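Local atomic coordinates of prolyl oligopeptidase (Novosphingobium capsulatum, PDB entry 1YR2), a protein that probably cleaves oligopeptides on the carboxyl side of proline, and far less readily of alanine, as a serine peptidase of the prolyl oligopeptidase family. Residues R101-G112 with W447-D455. Residues are numbered along the deposited sequence; the frame is centred on the assembly and turned at random.
Sequences RMKALIDYERFG and WEPVHLTFD
Arg101 and Thr453 open the polar side of this contact, in which two linker segments meet near the surface of the protein. The guanidinium approaches end-on and directs two N-H groups at a single hydroxyl oxygen: NH2 lies 3.0 Å and NH1 3.2 Å from Thr453 OG1, which sits almost in the guanidinium plane, with the NH2 bond the straighter at 157°. Arg101 NE pairs in turn with Asp515, so the group is fixed from two partners and its rotation is restricted. Further along, the carboxylate of Glu109 reaches the backbone of 447-455, where OE2 accepts from His451 N at 3.0 Å through its anti lone pair. The Glu109 side chain gets there because CG stands between backbone N and carbonyl carbon (chi1 73°) and then runs extended; OE1 is held by Trp125. A water adds a second link here, accepting from Glu109 N and donating to His451 O.

Apolar contacts fill the intervals. Leu105 CD2 packs against Phe454 CD1 at 3.6 Å, the two side chains crossing nearly perpendicularly, while Leu452 CD2 lies against Tyr108 CB at 3.7 Å. At the far end Glu448 spans one face of Phe111: its CB stands 3.7 Å from the ring centroid, almost on the ring normal, a CH-pi contact. The carboxylate stays beside the ring, OE1 near CZ, while OE2 forms a salt bridge with Arg138. Val450 CG2 comes obliquely at CD1, and the six-membered ring of Trp447, inclined at 77°, reaches Phe111 CB with CZ3.

The two segments are the crossings between the domains: 101-112 leads from helix 95-105 into the first propeller strand, and 447-455 returns from the last to the catalytic domain. Such a paired crossing is characteristic of prolyl oligopeptidases and probably serves as the hinge between a seven-bladed beta-propeller and an alpha/beta-hydrolase domain.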
loop_
_atom_site.group_PDB
_atom_site.type_symbol
_atom_site.label_atom_id
_atom_site.label_comp_id
_atom_site.label_asym_id
_atom_site.label_seq_id
_atom_site.Cartn_x
_atom_site.Cartn_y
_atom_site.Cartn_z
ATOM N N ARG A 101 -20.113 -8.957 9.593
ATOM C CA ARG A 101 -19.842 -7.731 8.860
ATOM C C ARG A 101 -18.592 -7.899 7.992
ATOM O O ARG A 101 -18.614 -7.544 6.800
ATOM C CB ARG A 101 -19.673 -6.530 9.784
ATOM C CG ARG A 101 -19.668 -5.198 9.048
ATOM C CD ARG A 101 -21.024 -4.866 8.495
ATOM N NE ARG A 101 -21.006 -3.863 7.453
ATOM C CZ ARG A 101 -20.934 -4.124 6.139
ATOM N NH1 ARG A 101 -20.696 -5.359 5.662
ATOM N NH2 ARG A 101 -20.974 -3.118 5.298
ATOM N N MET A 102 -17.514 -8.427 8.566
ATOM C CA MET A 102 -16.251 -8.517 7.849
ATOM C C MET A 102 -16.356 -9.455 6.648
ATOM O O MET A 102 -15.919 -9.095 5.577
ATOM C CB MET A 102 -15.099 -8.974 8.702
ATOM C CG MET A 102 -13.787 -8.861 7.914
ATOM S SD MET A 102 -12.438 -8.863 8.951
ATOM C CE MET A 102 -11.007 -8.767 7.636
ATOM N N LYS A 103 -16.964 -10.619 6.836
ATOM C CA LYS A 103 -17.172 -11.544 5.739
ATOM C C LYS A 103 -17.884 -10.803 4.578
ATOM O O LYS A 103 -17.546 -10.984 3.427
ATOM C CB LYS A 103 -18.019 -12.735 6.197
ATOM C CG LYS A 103 -17.268 -13.836 6.972
ATOM C CD LYS A 103 -18.151 -15.123 7.152
ATOM C CE LYS A 103 -17.517 -16.122 8.131
ATOM N NZ LYS A 103 -18.541 -17.040 8.781
ATOM N N ALA A 104 -18.870 -9.981 4.882
ATOM C CA ALA A 104 -19.678 -9.370 3.839
ATOM C C ALA A 104 -18.907 -8.260 3.079
ATOM O O ALA A 104 -19.282 -7.937 1.955
ATOM C CB ALA A 104 -20.943 -8.828 4.405
ATOM N N LEU A 105 -17.824 -7.766 3.685
ATOM C CA LEU A 105 -16.993 -6.671 3.136
ATOM C C LEU A 105 -15.860 -7.113 2.204
ATOM O O LEU A 105 -15.278 -6.261 1.502
ATOM C CB LEU A 105 -16.358 -5.881 4.277
ATOM C CG LEU A 105 -17.271 -4.999 5.116
ATOM C CD1 LEU A 105 -16.545 -4.442 6.298
ATOM C CD2 LEU A 105 -17.770 -3.875 4.295
ATOM N N ILE A 106 -15.520 -8.406 2.188
ATOM C CA ILE A 106 -14.305 -8.901 1.458
ATOM C C ILE A 106 -14.366 -8.934 -0.069
ATOM O O ILE A 106 -13.421 -8.531 -0.737
ATOM C CB ILE A 106 -13.928 -10.363 1.918
ATOM C CG1 ILE A 106 -13.603 -10.404 3.397
ATOM C CG2 ILE A 106 -12.699 -10.901 1.099
ATOM C CD1 ILE A 106 -12.634 -9.289 3.812
ATOM N N ASP A 107 -15.444 -9.469 -0.615
ATOM C CA ASP A 107 -15.536 -9.782 -2.026
ATOM C C ASP A 107 -16.469 -8.757 -2.648
ATOM O O ASP A 107 -17.653 -8.612 -2.245
ATOM C CB ASP A 107 -16.031 -11.227 -2.275
ATOM C CG ASP A 107 -15.105 -12.279 -1.633
ATOM O OD1 ASP A 107 -13.876 -12.256 -1.896
ATOM O OD2 ASP A 107 -15.501 -13.150 -0.802
ATOM N N TYR A 108 -15.924 -8.003 -3.595
ATOM C CA TYR A 108 -16.732 -7.073 -4.350
ATOM C C TYR A 108 -16.080 -6.878 -5.723
ATOM O O TYR A 108 -14.885 -7.120 -5.888
ATOM C CB TYR A 108 -16.833 -5.734 -3.601
ATOM C CG TYR A 108 -15.518 -5.236 -3.065
ATOM C CD1 TYR A 108 -14.674 -4.444 -3.851
ATOM C CD2 TYR A 108 -15.075 -5.590 -1.792
ATOM C CE1 TYR A 108 -13.429 -4.023 -3.384
ATOM C CE2 TYR A 108 -13.828 -5.128 -1.306
ATOM C CZ TYR A 108 -13.019 -4.373 -2.100
ATOM O OH TYR A 108 -11.787 -3.931 -1.631
ATOM N N GLU A 109 -16.860 -6.427 -6.693
ATOM C CA GLU A 109 -16.340 -6.180 -8.033
ATOM C C GLU A 109 -15.327 -5.038 -8.075
ATOM O O GLU A 109 -15.362 -4.092 -7.255
ATOM C CB GLU A 109 -17.507 -5.897 -8.994
ATOM C CG GLU A 109 -18.153 -4.545 -8.795
ATOM C CD GLU A 109 -19.364 -4.360 -9.713
ATOM O OE1 GLU A 109 -19.277 -4.791 -10.904
ATOM O OE2 GLU A 109 -20.376 -3.777 -9.235
ATOM N N ARG A 110 -14.448 -5.090 -9.078
ATOM C CA ARG A 110 -13.439 -4.042 -9.265
ATOM C C ARG A 110 -13.217 -3.767 -10.734
ATOM O O ARG A 110 -13.112 -4.666 -11.527
ATOM C CB ARG A 110 -12.101 -4.430 -8.630
ATOM C CG ARG A 110 -12.189 -5.196 -7.312
ATOM C CD ARG A 110 -10.822 -5.658 -6.752
ATOM N NE ARG A 110 -10.266 -6.808 -7.492
ATOM C CZ ARG A 110 -9.353 -6.729 -8.451
ATOM N NH1 ARG A 110 -8.843 -5.554 -8.811
ATOM N NH2 ARG A 110 -8.927 -7.833 -9.042
ATOM N N PHE A 111 -13.147 -2.495 -11.074
ATOM C CA PHE A 111 -12.866 -2.037 -12.431
ATOM C C PHE A 111 -11.428 -1.517 -12.472
ATOM O O PHE A 111 -10.960 -0.886 -11.523
ATOM C CB PHE A 111 -13.833 -0.925 -12.864
ATOM C CG PHE A 111 -15.222 -1.383 -13.109
ATOM C CD1 PHE A 111 -16.096 -1.535 -12.047
ATOM C CD2 PHE A 111 -15.680 -1.666 -14.384
ATOM C CE1 PHE A 111 -17.421 -1.932 -12.284
ATOM C CE2 PHE A 111 -16.978 -2.037 -14.612
ATOM C CZ PHE A 111 -17.835 -2.197 -13.563
ATOM N N GLY A 112 -10.725 -1.799 -13.563
ATOM C CA GLY A 112 -9.456 -1.152 -13.838
ATOM C C GLY A 112 -9.630 0.176 -14.523
ATOM O O GLY A 112 -10.698 0.505 -15.031
ATOM N N TRP A 447 -17.642 7.136 -12.174
ATOM C CA TRP A 447 -17.659 6.423 -13.430
ATOM C C TRP A 447 -18.566 5.196 -13.250
ATOM O O TRP A 447 -19.732 5.336 -12.891
ATOM C CB TRP A 447 -16.214 6.094 -13.857
ATOM C CG TRP A 447 -16.119 5.533 -15.235
ATOM C CD1 TRP A 447 -16.625 6.102 -16.390
ATOM C CD2 TRP A 447 -15.537 4.273 -15.639
ATOM N NE1 TRP A 447 -16.397 5.273 -17.457
ATOM C CE2 TRP A 447 -15.747 4.145 -17.032
ATOM C CE3 TRP A 447 -14.852 3.251 -14.970
ATOM C CZ2 TRP A 447 -15.288 3.038 -17.764
ATOM C CZ3 TRP A 447 -14.403 2.139 -15.676
ATOM C CH2 TRP A 447 -14.638 2.042 -17.076
ATOM N N GLU A 448 -18.084 3.998 -13.496
ATOM C CA GLU A 448 -18.901 2.824 -13.316
ATOM C C GLU A 448 -19.369 2.678 -11.899
ATOM O O GLU A 448 -18.557 2.717 -10.955
ATOM C CB GLU A 448 -18.164 1.554 -13.707
ATOM C CG GLU A 448 -17.971 1.442 -15.215
ATOM C CD GLU A 448 -19.218 1.049 -15.937
ATOM O OE1 GLU A 448 -20.030 0.277 -15.385
ATOM O OE2 GLU A 448 -19.354 1.509 -17.077
ATOM N N PRO A 449 -20.655 2.462 -11.708
ATOM C CA PRO A 449 -21.118 2.072 -10.361
ATOM C C PRO A 449 -20.477 0.770 -9.874
ATOM O O PRO A 449 -20.235 -0.136 -10.668
ATOM C CB PRO A 449 -22.599 1.868 -10.558
ATOM C CG PRO A 449 -22.955 2.663 -11.741
ATOM C CD PRO A 449 -21.773 2.606 -12.661
ATOM N N VAL A 450 -20.203 0.693 -8.574
ATOM C CA VAL A 450 -19.628 -0.486 -7.932
ATOM C C VAL A 450 -20.566 -0.905 -6.811
ATOM O O VAL A 450 -20.921 -0.081 -5.963
ATOM C CB VAL A 450 -18.222 -0.155 -7.349
ATOM C CG1 VAL A 450 -17.699 -1.237 -6.466
ATOM C CG2 VAL A 450 -17.219 0.038 -8.475
ATOM N N HIS A 451 -20.976 -2.169 -6.791
ATOM C CA HIS A 451 -21.893 -2.622 -5.767
ATOM C C HIS A 451 -21.137 -3.054 -4.484
ATOM O O HIS A 451 -20.417 -4.043 -4.493
ATOM C CB HIS A 451 -22.786 -3.775 -6.262
ATOM C CG HIS A 451 -23.661 -4.335 -5.177
ATOM N ND1 HIS A 451 -24.493 -3.539 -4.408
ATOM C CD2 HIS A 451 -23.807 -5.607 -4.709
ATOM C CE1 HIS A 451 -25.114 -4.298 -3.519
ATOM N NE2 HIS A 451 -24.714 -5.554 -3.679
ATOM N N LEU A 452 -21.280 -2.281 -3.421
ATOM C CA LEU A 452 -20.659 -2.582 -2.121
ATOM C C LEU A 452 -21.785 -2.786 -1.112
ATOM O O LEU A 452 -22.935 -2.456 -1.373
ATOM C CB LEU A 452 -19.805 -1.408 -1.651
ATOM C CG LEU A 452 -18.623 -1.009 -2.559
ATOM C CD1 LEU A 452 -17.877 0.107 -1.956
ATOM C CD2 LEU A 452 -17.731 -2.213 -2.730
ATOM N N THR A 453 -21.455 -3.306 0.055
ATOM C CA THR A 453 -22.458 -3.465 1.106
ATOM C C THR A 453 -22.668 -2.202 1.957
ATOM O O THR A 453 -23.442 -2.221 2.921
ATOM C CB THR A 453 -22.108 -4.615 2.025
ATOM O OG1 THR A 453 -20.829 -4.375 2.602
ATOM C CG2 THR A 453 -22.007 -5.944 1.233
ATOM N N PHE A 454 -21.965 -1.129 1.632
ATOM C CA PHE A 454 -22.127 0.146 2.312
ATOM C C PHE A 454 -22.014 1.243 1.291
ATOM O O PHE A 454 -21.568 1.010 0.163
ATOM C CB PHE A 454 -21.068 0.290 3.426
ATOM C CG PHE A 454 -19.636 0.283 2.913
ATOM C CD1 PHE A 454 -18.934 -0.894 2.733
ATOM C CD2 PHE A 454 -19.020 1.458 2.611
ATOM C CE1 PHE A 454 -17.639 -0.879 2.230
ATOM C CE2 PHE A 454 -17.710 1.471 2.125
ATOM C CZ PHE A 454 -17.030 0.325 1.928
ATOM N N ASP A 455 -22.361 2.461 1.692
ATOM C CA ASP A 455 -22.186 3.640 0.854
ATOM C C ASP A 455 -21.038 4.483 1.370
ATOM O O ASP A 455 -21.161 5.025 2.459
ATOM C CB ASP A 455 -23.468 4.475 0.917
ATOM C CG ASP A 455 -23.450 5.687 -0.009
ATOM O OD1 ASP A 455 -22.392 6.046 -0.602
ATOM O OD2 ASP A 455 -24.492 6.341 -0.214
HETATM O O HOH W 1 -19.696 -5.972 -6.194
#